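Alpha-L-arabinosidase (Xanthomonas axonopodis pv. citri, PDB 6D25) probably removes alpha-L-arabinofuranosyl side chains from arabinoxylans, including those on internal xylose units carrying two substituents, as a GH51 glycoside hydrolase assembled as a trimer. Local coordinates at residues M252-S257 and D310-A315; R211-A216 and D245-E250; V318-D323 and E364-A369. All blocks are in the same frame, centred on the assembly; numbering follows the deposited sequence.

Contact 1 of 3, residues M252-S257 and D310-A315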
loop_
_atom_site.group_PDB
_atom_site.type_symbol
_atom_site.label_atom_id
_atom_site.label_comp_id
_atom_site.label_asym_id
_atom_site.label_seq_id
_atom_site.Cartn_x
_atom_site.Cartn_y
_atom_site.Cartn_z
ATOM N N MET A 252 10.869 14.966 1.872
ATOM C CA MET A 252 11.252 14.056 0.799
ATOM C C MET A 252 12.787 13.980 0.729
ATOM O O MET A 252 13.341 12.885 0.525
ATOM C CB MET A 252 10.753 14.486 -0.582
ATOM C CG MET A 252 9.304 14.326 -0.776
ATOM S SD MET A 252 8.674 12.586 -0.723
ATOM C CE MET A 252 9.892 11.758 -1.711
ATOM N N MET A 253 13.470 15.118 0.859
ATOM C CA MET A 253 14.932 15.099 0.758
ATOM C C MET A 253 15.538 14.425 1.999
ATOM O O MET A 253 16.440 13.587 1.865
ATOM C CB MET A 253 15.485 16.533 0.577
ATOM C CG MET A 253 15.155 17.140 -0.747
ATOM S SD MET A 253 15.740 16.223 -2.181
ATOM C CE MET A 253 17.492 16.577 -2.050
ATOM N N ARG A 254 15.057 14.787 3.188
ATOM C CA ARG A 254 15.569 14.205 4.426
ATOM C C ARG A 254 15.422 12.669 4.366
ATOM O O ARG A 254 16.312 11.939 4.762
ATOM C CB ARG A 254 14.810 14.701 5.659
ATOM C CG ARG A 254 15.277 14.159 7.000
ATOM C CD ARG A 254 14.353 14.715 8.108
ATOM N NE ARG A 254 13.050 14.029 8.127
ATOM C CZ ARG A 254 11.877 14.584 8.433
ATOM N NH1 ARG A 254 11.788 15.857 8.789
ATOM N NH2 ARG A 254 10.783 13.834 8.433
ATOM N N GLU A 255 14.276 12.190 3.908
ATOM C CA GLU A 255 13.934 10.791 4.026
ATOM C C GLU A 255 14.396 9.985 2.810
ATOM O O GLU A 255 14.584 8.776 2.951
ATOM C CB GLU A 255 12.426 10.551 4.210
ATOM C CG GLU A 255 11.890 11.086 5.498
ATOM C CD GLU A 255 12.567 10.499 6.747
ATOM O OE1 GLU A 255 12.877 9.330 6.761
ATOM O OE2 GLU A 255 12.734 11.223 7.714
ATOM N N ALA A 256 14.549 10.583 1.645
ATOM C CA ALA A 256 14.670 9.770 0.421
ATOM C C ALA A 256 15.707 10.302 -0.585
ATOM O O ALA A 256 15.752 9.746 -1.712
ATOM C CB ALA A 256 13.313 9.648 -0.253
ATOM N N SER A 257 16.500 11.328 -0.263
ATOM C CA SER A 257 17.386 11.913 -1.278
ATOM C C SER A 257 18.327 10.873 -1.902
ATOM O O SER A 257 18.690 11.009 -3.095
ATOM C CB SER A 257 18.197 13.087 -0.738
ATOM O OG SER A 257 19.055 12.650 0.300
ATOM N N ASP A 310 19.893 21.734 -0.783
ATOM C CA ASP A 310 21.310 21.869 -0.494
ATOM C C ASP A 310 21.649 21.299 0.887
ATOM O O ASP A 310 22.749 20.826 1.084
ATOM C CB ASP A 310 21.762 23.324 -0.536
ATOM C CG ASP A 310 21.818 23.964 -1.923
ATOM O OD1 ASP A 310 21.775 23.223 -2.955
ATOM O OD2 ASP A 310 21.847 25.229 -1.979
ATOM N N LYS A 311 20.716 21.354 1.845
ATOM C CA LYS A 311 20.991 20.872 3.202
ATOM C C LYS A 311 21.223 19.366 3.177
ATOM O O LYS A 311 22.019 18.906 3.944
ATOM C CB LYS A 311 19.809 21.096 4.151
ATOM C CG LYS A 311 19.406 22.533 4.352
ATOM C CD LYS A 311 18.100 22.662 5.130
ATOM C CE LYS A 311 17.850 21.598 6.184
ATOM N NZ LYS A 311 16.661 21.972 6.992
ATOM N N TYR A 312 20.505 18.630 2.340
ATOM C CA TYR A 312 20.587 17.169 2.334
ATOM C C TYR A 312 21.457 16.665 1.181
ATOM O O TYR A 312 21.968 15.563 1.269
ATOM C CB TYR A 312 19.179 16.564 2.255
ATOM C CG TYR A 312 18.382 16.888 3.497
ATOM C CD1 TYR A 312 18.690 16.271 4.698
ATOM C CD2 TYR A 312 17.423 17.887 3.489
ATOM C CE1 TYR A 312 18.028 16.602 5.866
ATOM C CE2 TYR A 312 16.747 18.214 4.649
ATOM C CZ TYR A 312 17.037 17.558 5.832
ATOM O OH TYR A 312 16.375 17.893 6.982
ATOM N N ASP A 313 21.616 17.485 0.149
ATOM C CA ASP A 313 22.295 17.093 -1.080
ATOM C C ASP A 313 23.182 18.267 -1.544
ATOM O O ASP A 313 22.927 18.875 -2.578
ATOM C CB ASP A 313 21.270 16.699 -2.129
ATOM C CG ASP A 313 21.847 16.447 -3.510
ATOM O OD1 ASP A 313 22.929 15.845 -3.580
ATOM O OD2 ASP A 313 21.212 16.878 -4.479
ATOM N N PRO A 314 24.192 18.627 -0.725
ATOM C CA PRO A 314 25.041 19.777 -1.019
ATOM C C PRO A 314 25.803 19.636 -2.357
ATOM O O PRO A 314 26.109 20.629 -2.971
ATOM C CB PRO A 314 26.026 19.895 0.148
ATOM C CG PRO A 314 26.021 18.530 0.761
ATOM C CD PRO A 314 24.634 17.989 0.524
ATOM N N ALA A 315 26.047 18.416 -2.823
ATOM C CA ALA A 315 26.755 18.236 -4.110
ATOM C C ALA A 315 25.796 18.414 -5.295
ATOM O O ALA A 315 26.258 18.343 -6.429
ATOM C CB ALA A 315 27.390 16.876 -4.140
HETATM O O HOH W 1 21.703 13.149 -0.368
#
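The two backbones come closest at Arg254 and Tyr312, 6.2 Å between CA atoms, where the C-terminal part of helix 246-256 passes the tail of helix 285-312. The Tyr312 ring lies flat against the helix: the CA of Arg254 sits 3.6 Å above the ring plane, over its centre, and Arg254 CB makes a CH-pi contact on the same face, 3.6 Å from Tyr312 CZ. Arg254 holds its CG trans to the backbone N (chi1 -180°) and runs alongside the ring toward the hydroxyl. Its guanidinium then turns nearly perpendicular to the ring, and NE donates, nearly straight (167°), in a salt bridge with Glu255 OE2 at 2.9 Å. Met253 CB touches the ring near where it joins Tyr312 CB, 3.8 Å from Tyr312 CD2, and bends at chi2 and chi3 carry Met253 CE to Asp313 CB, also at 3.8 Å. One water joins the two segments, 2.8 Å from Ser257 OG and donating to Tyr312 O. Asp313 OD2 is held by Arg365, and Tyr312 OH probably by Glu250. Two successive outer helices are thus joined near their C-terminal ends, while helix 212-224 covers helix 246-256 through Met252 and Ala256.

Contact 2 of 3, residues R211-A216 and D245-E250; sequences RVEYAA and DYHWTE
Val212 and Trp248 mark the closest backbone approach, 5.5 Å between CA atoms, of two short helical segments whose axes approach to 9.9 Å and run the same way at 32°. These are neighbouring outer helices of the (beta/alpha)8 barrel, the ones that follow strands 196-199 and 235-238. The contact is built round the Trp248 indole, which reaches across to helix 212-224 and overlaps the Val212 side chain as each points toward the other's helix. Val212 covers one face of it: CG2 stands over the five-membered ring, 3.6 Å from its centroid, in a CH-pi contact, while CB presses on the six-membered ring, 3.4 Å from Trp248 CE3. Farther along, Ala215 CB meets the far end of the indole, 3.7 Å from CH2 of Trp248. The indole N-H is used outside the pair, by Pro239 O, and Trp204 meets the ring system edge-to-face. The other branch of Val212, CG1, placed on the side of both N and C (chi1 63°), is directed to the His247 ring, 3.7 Å from CD2. The exposed His247 adds a hydrogen bond. Its NE2, at the ring edge, donates to Glu213 OE2 on the syn side at 2.9 Å, with a moderately bent angle of 150°. Glu213 gets there by bending at chi2, for its CB points away from the partner helix. Arg211 adds only a long-range charge to that carboxylate; its firmer partner is Asp217 of the third subunit, so this helix start also faces the trimer interface. At the beginning of helix 246-256, Asp245 is the N-cap: the backbone N of Trp248 donates to Asp245 OD1 over 3.3 Å, coming from above the carboxylate plane.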
loop_
_atom_site.group_PDB
_atom_site.type_symbol
_atom_site.label_atom_id
_atom_site.label_comp_id
_atom_site.label_asym_id
_atom_site.label_seq_id
_atom_site.Cartn_x
_atom_site.Cartn_y
_atom_site.Cartn_z
ATOM N N ARG A 211 0.026 12.824 2.878
ATOM C CA ARG A 211 1.014 13.587 3.637
ATOM C C ARG A 211 2.420 13.210 3.144
ATOM O O ARG A 211 2.651 12.055 2.750
ATOM C CB ARG A 211 1.044 13.203 5.115
ATOM C CG ARG A 211 -0.239 13.269 5.893
ATOM C CD ARG A 211 -0.004 12.851 7.348
ATOM N NE ARG A 211 0.451 11.491 7.566
ATOM C CZ ARG A 211 1.487 11.133 8.346
ATOM N NH1 ARG A 211 2.190 12.018 9.032
ATOM N NH2 ARG A 211 1.850 9.867 8.414
ATOM N N VAL A 212 3.350 14.166 3.194
ATOM C CA VAL A 212 4.696 13.889 2.679
ATOM C C VAL A 212 5.345 12.733 3.456
ATOM O O VAL A 212 6.056 11.959 2.830
ATOM C CB VAL A 212 5.596 15.129 2.677
ATOM C CG1 VAL A 212 5.859 15.675 4.065
ATOM C CG2 VAL A 212 6.872 14.863 1.919
ATOM N N GLU A 213 5.087 12.608 4.738
ATOM C CA GLU A 213 5.711 11.526 5.530
ATOM C C GLU A 213 5.321 10.153 4.943
ATOM O O GLU A 213 6.177 9.225 4.833
ATOM C CB GLU A 213 5.327 11.614 6.998
ATOM C CG GLU A 213 5.868 12.844 7.726
ATOM C CD GLU A 213 5.150 14.179 7.510
ATOM O OE1 GLU A 213 4.101 14.230 6.801
ATOM O OE2 GLU A 213 5.673 15.211 8.032
ATOM N N TYR A 214 4.096 10.031 4.471
ATOM C CA TYR A 214 3.592 8.797 3.867
ATOM C C TYR A 214 4.118 8.659 2.442
ATOM O O TYR A 214 4.589 7.588 2.043
ATOM C CB TYR A 214 2.051 8.774 3.920
ATOM C CG TYR A 214 1.406 7.547 3.337
ATOM C CD1 TYR A 214 1.752 6.273 3.774
ATOM C CD2 TYR A 214 0.430 7.652 2.382
ATOM C CE1 TYR A 214 1.171 5.130 3.227
ATOM C CE2 TYR A 214 -0.199 6.533 1.853
ATOM C CZ TYR A 214 0.173 5.259 2.277
ATOM O OH TYR A 214 -0.460 4.157 1.783
ATOM N N ALA A 215 4.084 9.735 1.679
ATOM C CA ALA A 215 4.578 9.728 0.314
ATOM C C ALA A 215 6.059 9.326 0.261
ATOM O O ALA A 215 6.456 8.692 -0.703
ATOM C CB ALA A 215 4.384 11.080 -0.332
ATOM N N ALA A 216 6.854 9.748 1.244
ATOM C CA ALA A 216 8.282 9.419 1.228
ATOM C C ALA A 216 8.452 7.896 1.391
ATOM O O ALA A 216 9.274 7.275 0.681
ATOM C CB ALA A 216 9.011 10.175 2.315
ATOM N N ASP A 245 5.322 24.597 -0.936
ATOM C CA ASP A 245 5.220 23.553 0.100
ATOM C C ASP A 245 6.638 23.109 0.483
ATOM O O ASP A 245 7.125 22.035 0.062
ATOM C CB ASP A 245 4.351 22.375 -0.366
ATOM C CG ASP A 245 4.010 21.366 0.734
ATOM O OD1 ASP A 245 4.482 21.529 1.866
ATOM O OD2 ASP A 245 3.323 20.390 0.373
ATOM N N TYR A 246 7.277 23.924 1.327
ATOM C CA TYR A 246 8.655 23.695 1.708
ATOM C C TYR A 246 8.768 22.468 2.607
ATOM O O TYR A 246 9.783 21.767 2.569
ATOM C CB TYR A 246 9.245 24.963 2.343
ATOM C CG TYR A 246 9.222 26.125 1.369
ATOM C CD1 TYR A 246 9.787 25.992 0.104
ATOM C CD2 TYR A 246 8.600 27.327 1.669
ATOM C CE1 TYR A 246 9.761 27.022 -0.822
ATOM C CE2 TYR A 246 8.545 28.370 0.741
ATOM C CZ TYR A 246 9.105 28.211 -0.518
ATOM O OH TYR A 246 9.068 29.222 -1.466
ATOM N N HIS A 247 7.736 22.207 3.407
ATOM C CA HIS A 247 7.748 21.035 4.261
ATOM C C HIS A 247 7.850 19.760 3.404
ATOM O O HIS A 247 8.539 18.814 3.791
ATOM C CB HIS A 247 6.530 21.029 5.183
ATOM C CG HIS A 247 6.486 19.821 6.061
ATOM N ND1 HIS A 247 7.386 19.618 7.093
ATOM C CD2 HIS A 247 5.668 18.737 6.045
ATOM C CE1 HIS A 247 7.039 18.490 7.724
ATOM N NE2 HIS A 247 6.007 17.922 7.091
ATOM N N TRP A 248 7.191 19.729 2.275
ATOM C CA TRP A 248 7.245 18.577 1.396
ATOM C C TRP A 248 8.691 18.325 0.929
ATOM O O TRP A 248 9.218 17.198 1.038
ATOM C CB TRP A 248 6.320 18.787 0.199
ATOM C CG TRP A 248 6.181 17.553 -0.639
ATOM C CD1 TRP A 248 7.102 17.001 -1.483
ATOM C CD2 TRP A 248 5.078 16.638 -0.590
ATOM N NE1 TRP A 248 6.609 15.832 -2.000
ATOM C CE2 TRP A 248 5.383 15.580 -1.464
ATOM C CE3 TRP A 248 3.872 16.614 0.112
ATOM C CZ2 TRP A 248 4.506 14.512 -1.666
ATOM C CZ3 TRP A 248 3.012 15.554 -0.075
ATOM C CH2 TRP A 248 3.325 14.537 -0.968
ATOM N N THR A 249 9.352 19.380 0.443
ATOM C CA THR A 249 10.738 19.229 0.001
ATOM C C THR A 249 11.642 18.761 1.148
ATOM O O THR A 249 12.469 17.907 0.949
ATOM C CB THR A 249 11.264 20.569 -0.541
ATOM O OG1 THR A 249 10.372 20.982 -1.564
ATOM C CG2 THR A 249 12.664 20.464 -1.102
ATOM N N GLU A 250 11.500 19.370 2.315
ATOM C CA GLU A 250 12.294 19.039 3.475
ATOM C C GLU A 250 12.186 17.525 3.771
ATOM O O GLU A 250 13.207 16.849 3.982
ATOM C CB GLU A 250 11.831 19.879 4.664
ATOM C CG GLU A 250 12.436 19.469 5.973
ATOM C CD GLU A 250 13.840 19.974 6.200
ATOM O OE1 GLU A 250 14.205 21.015 5.630
ATOM O OE2 GLU A 250 14.560 19.315 6.993
#

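Contact 3 of 3, residues V318-D323 and E364-A369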
loop_
_atom_site.group_PDB
_atom_site.type_symbol
_atom_site.label_atom_id
_atom_site.label_comp_id
_atom_site.label_asym_id
_atom_site.label_seq_id
_atom_site.Cartn_x
_atom_site.Cartn_y
_atom_site.Cartn_z
ATOM N N VAL A 318 20.914 15.491 -6.919
ATOM C CA VAL A 318 19.493 15.396 -7.255
ATOM C C VAL A 318 19.086 16.655 -8.027
ATOM O O VAL A 318 19.177 17.782 -7.500
ATOM C CB VAL A 318 18.627 15.249 -5.994
ATOM C CG1 VAL A 318 17.151 15.171 -6.325
ATOM C CG2 VAL A 318 19.071 14.056 -5.135
ATOM N N ALA A 319 18.611 16.470 -9.250
ATOM C CA ALA A 319 18.072 17.584 -10.035
ATOM C C ALA A 319 16.754 18.066 -9.427
ATOM O O ALA A 319 15.914 17.259 -8.993
ATOM C CB ALA A 319 17.832 17.156 -11.464
ATOM N N LEU A 320 16.530 19.374 -9.485
ATOM C CA LEU A 320 15.199 19.900 -9.315
ATOM C C LEU A 320 14.562 19.931 -10.706
ATOM O O LEU A 320 15.144 20.429 -11.678
ATOM C CB LEU A 320 15.265 21.291 -8.678
ATOM C CG LEU A 320 13.945 21.970 -8.344
ATOM C CD1 LEU A 320 13.059 21.104 -7.446
ATOM C CD2 LEU A 320 14.257 23.270 -7.650
ATOM N N VAL A 321 13.397 19.303 -10.789
ATOM C CA VAL A 321 12.727 19.019 -12.037
ATOM C C VAL A 321 11.405 19.808 -12.020
ATOM O O VAL A 321 10.511 19.484 -11.234
ATOM C CB VAL A 321 12.481 17.513 -12.187
ATOM C CG1 VAL A 321 11.670 17.181 -13.411
ATOM C CG2 VAL A 321 13.807 16.740 -12.193
ATOM N N VAL A 322 11.280 20.852 -12.831
ATOM C CA VAL A 322 10.071 21.643 -12.768
ATOM C C VAL A 322 9.103 21.012 -13.755
ATOM O O VAL A 322 8.993 21.507 -14.881
ATOM C CB VAL A 322 10.329 23.119 -13.098
ATOM C CG1 VAL A 322 9.056 23.979 -12.969
ATOM C CG2 VAL A 322 11.411 23.681 -12.201
ATOM N N ASP A 323 8.407 19.940 -13.380
ATOM C CA ASP A 323 7.816 19.202 -14.526
ATOM C C ASP A 323 6.347 19.573 -14.738
ATOM O O ASP A 323 5.718 18.962 -15.592
ATOM C CB ASP A 323 8.113 17.710 -14.482
ATOM C CG ASP A 323 7.566 17.085 -13.238
ATOM O OD1 ASP A 323 6.984 17.862 -12.463
ATOM O OD2 ASP A 323 7.714 15.855 -13.090
ATOM N N GLU A 364 22.618 24.964 -12.271
ATOM C CA GLU A 364 23.332 23.859 -11.576
ATOM C C GLU A 364 22.342 22.892 -10.905
ATOM O O GLU A 364 22.608 21.678 -10.866
ATOM C CB GLU A 364 24.390 24.312 -10.569
ATOM C CG GLU A 364 24.021 25.541 -9.783
ATOM C CD GLU A 364 24.101 26.839 -10.596
ATOM O OE1 GLU A 364 22.986 27.486 -10.816
ATOM O OE2 GLU A 364 25.267 27.173 -11.068
ATOM N N ARG A 365 21.205 23.403 -10.454
ATOM C CA ARG A 365 20.251 22.548 -9.719
ATOM C C ARG A 365 19.056 22.197 -10.603
ATOM O O ARG A 365 18.607 21.055 -10.592
ATOM C CB ARG A 365 19.807 23.261 -8.448
ATOM C CG ARG A 365 18.727 22.511 -7.666
ATOM C CD ARG A 365 19.153 21.199 -7.014
ATOM N NE ARG A 365 19.949 21.424 -5.821
ATOM C CZ ARG A 365 20.376 20.440 -5.027
ATOM N NH1 ARG A 365 20.069 19.182 -5.332
ATOM N NH2 ARG A 365 21.081 20.724 -3.926
ATOM N N VAL A 366 18.500 23.187 -11.307
ATOM C CA VAL A 366 17.338 22.958 -12.142
ATOM C C VAL A 366 17.810 22.443 -13.502
ATOM O O VAL A 366 18.380 23.231 -14.307
ATOM C CB VAL A 366 16.480 24.223 -12.297
ATOM C CG1 VAL A 366 15.248 23.933 -13.142
ATOM C CG2 VAL A 366 16.055 24.785 -10.944
ATOM N N ARG A 367 17.595 21.153 -13.738
ATOM C CA ARG A 367 18.196 20.521 -14.909
ATOM C C ARG A 367 17.129 19.863 -15.797
ATOM O O ARG A 367 17.484 19.288 -16.834
ATOM C CB ARG A 367 19.238 19.486 -14.466
ATOM C CG ARG A 367 20.366 20.102 -13.650
ATOM C CD ARG A 367 21.593 19.252 -13.456
ATOM N NE ARG A 367 21.403 18.062 -12.706
ATOM C CZ ARG A 367 21.750 17.872 -11.426
ATOM N NH1 ARG A 367 21.639 16.643 -10.954
ATOM N NH2 ARG A 367 22.174 18.858 -10.660
ATOM N N MET A 368 15.865 19.982 -15.433
ATOM C CA MET A 368 14.748 19.542 -16.272
ATOM C C MET A 368 13.530 20.428 -15.969
ATOM O O MET A 368 13.337 20.855 -14.832
ATOM C CB MET A 368 14.340 18.090 -15.968
ATOM C CG MET A 368 15.471 17.074 -16.143
ATOM S SD MET A 368 14.908 15.376 -15.754
ATOM C CE MET A 368 13.782 15.137 -17.136
ATOM N N ALA A 369 12.721 20.671 -16.977
ATOM C CA ALA A 369 11.434 21.341 -16.838
ATOM C C ALA A 369 10.520 20.898 -17.968
ATOM O O ALA A 369 10.985 20.499 -19.027
ATOM C CB ALA A 369 11.581 22.858 -16.815
#
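Two guanidinium groups lie against the start of strand 319-325. That of Arg367 has Ala319 CA over one face, 3.8 Å above the plane and offset toward the rim, and takes Glu364 O at its edge, where NH2 donates in plane. Its NH2 and, weakly, NH1 also reach the carbonyls of Lys316 and Lys317. The Arg365 guanidinium works edge-on too: NH1 donates to Val318 O at 2.7 Å, in the carbonyl plane. Bends at chi2 and chi3 bring Arg365 round to that carbonyl, leaving its CG 3.8 Å from Leu320 CB; Asp313 and Asp310 form salt bridges with its NH1 and NH2. Next to these arginines, strands 319-325 and 366-371 pair in parallel as the seventh and eighth strands of the (beta/alpha)8 barrel. Leu320 N donates to Arg365 O at 2.9 Å, and Leu320 O receives the longer bond from Arg367 N. A beta bulge then shifts the register, so Leu320 pairs with Val366 but Val321 with Met368; the buried N of Met368 has no partner in the model. Val322 N picks the pairing up again with Met368 O, at 2.9 Å. On one face Val321 and Met368 run side by side, CG1 to CB 3.8 Å, next to Tyr151. On the other, Val366 lies among Leu320 and Val322, its CG1 4.0 Å from Val322 CG2, and Ala369 CB meets Val322 CB.

How the contacts relate
Along the chain, contact 2 closes before contact 1 opens, and contact 1 before contact 3, so the three follow the later part of the (beta/alpha)8 barrel: two helix pairs and then the pairing of the last two strands. Helix 246-256 belongs to both contacts 2 and 1, whose centres lie about 12 Å apart; Glu250 reaches from one to the other. Contacts 1 and 3, with centres about 14 Å apart, meet through Arg365, whose guanidinium binds the Asp313 and Asp310 that precede strand 319-325. The centres of contacts 2 and 3 are about 18 Å apart, and the two do not touch. Contact 1 therefore joins the helix packing beside the trimer interface to the barrel wall.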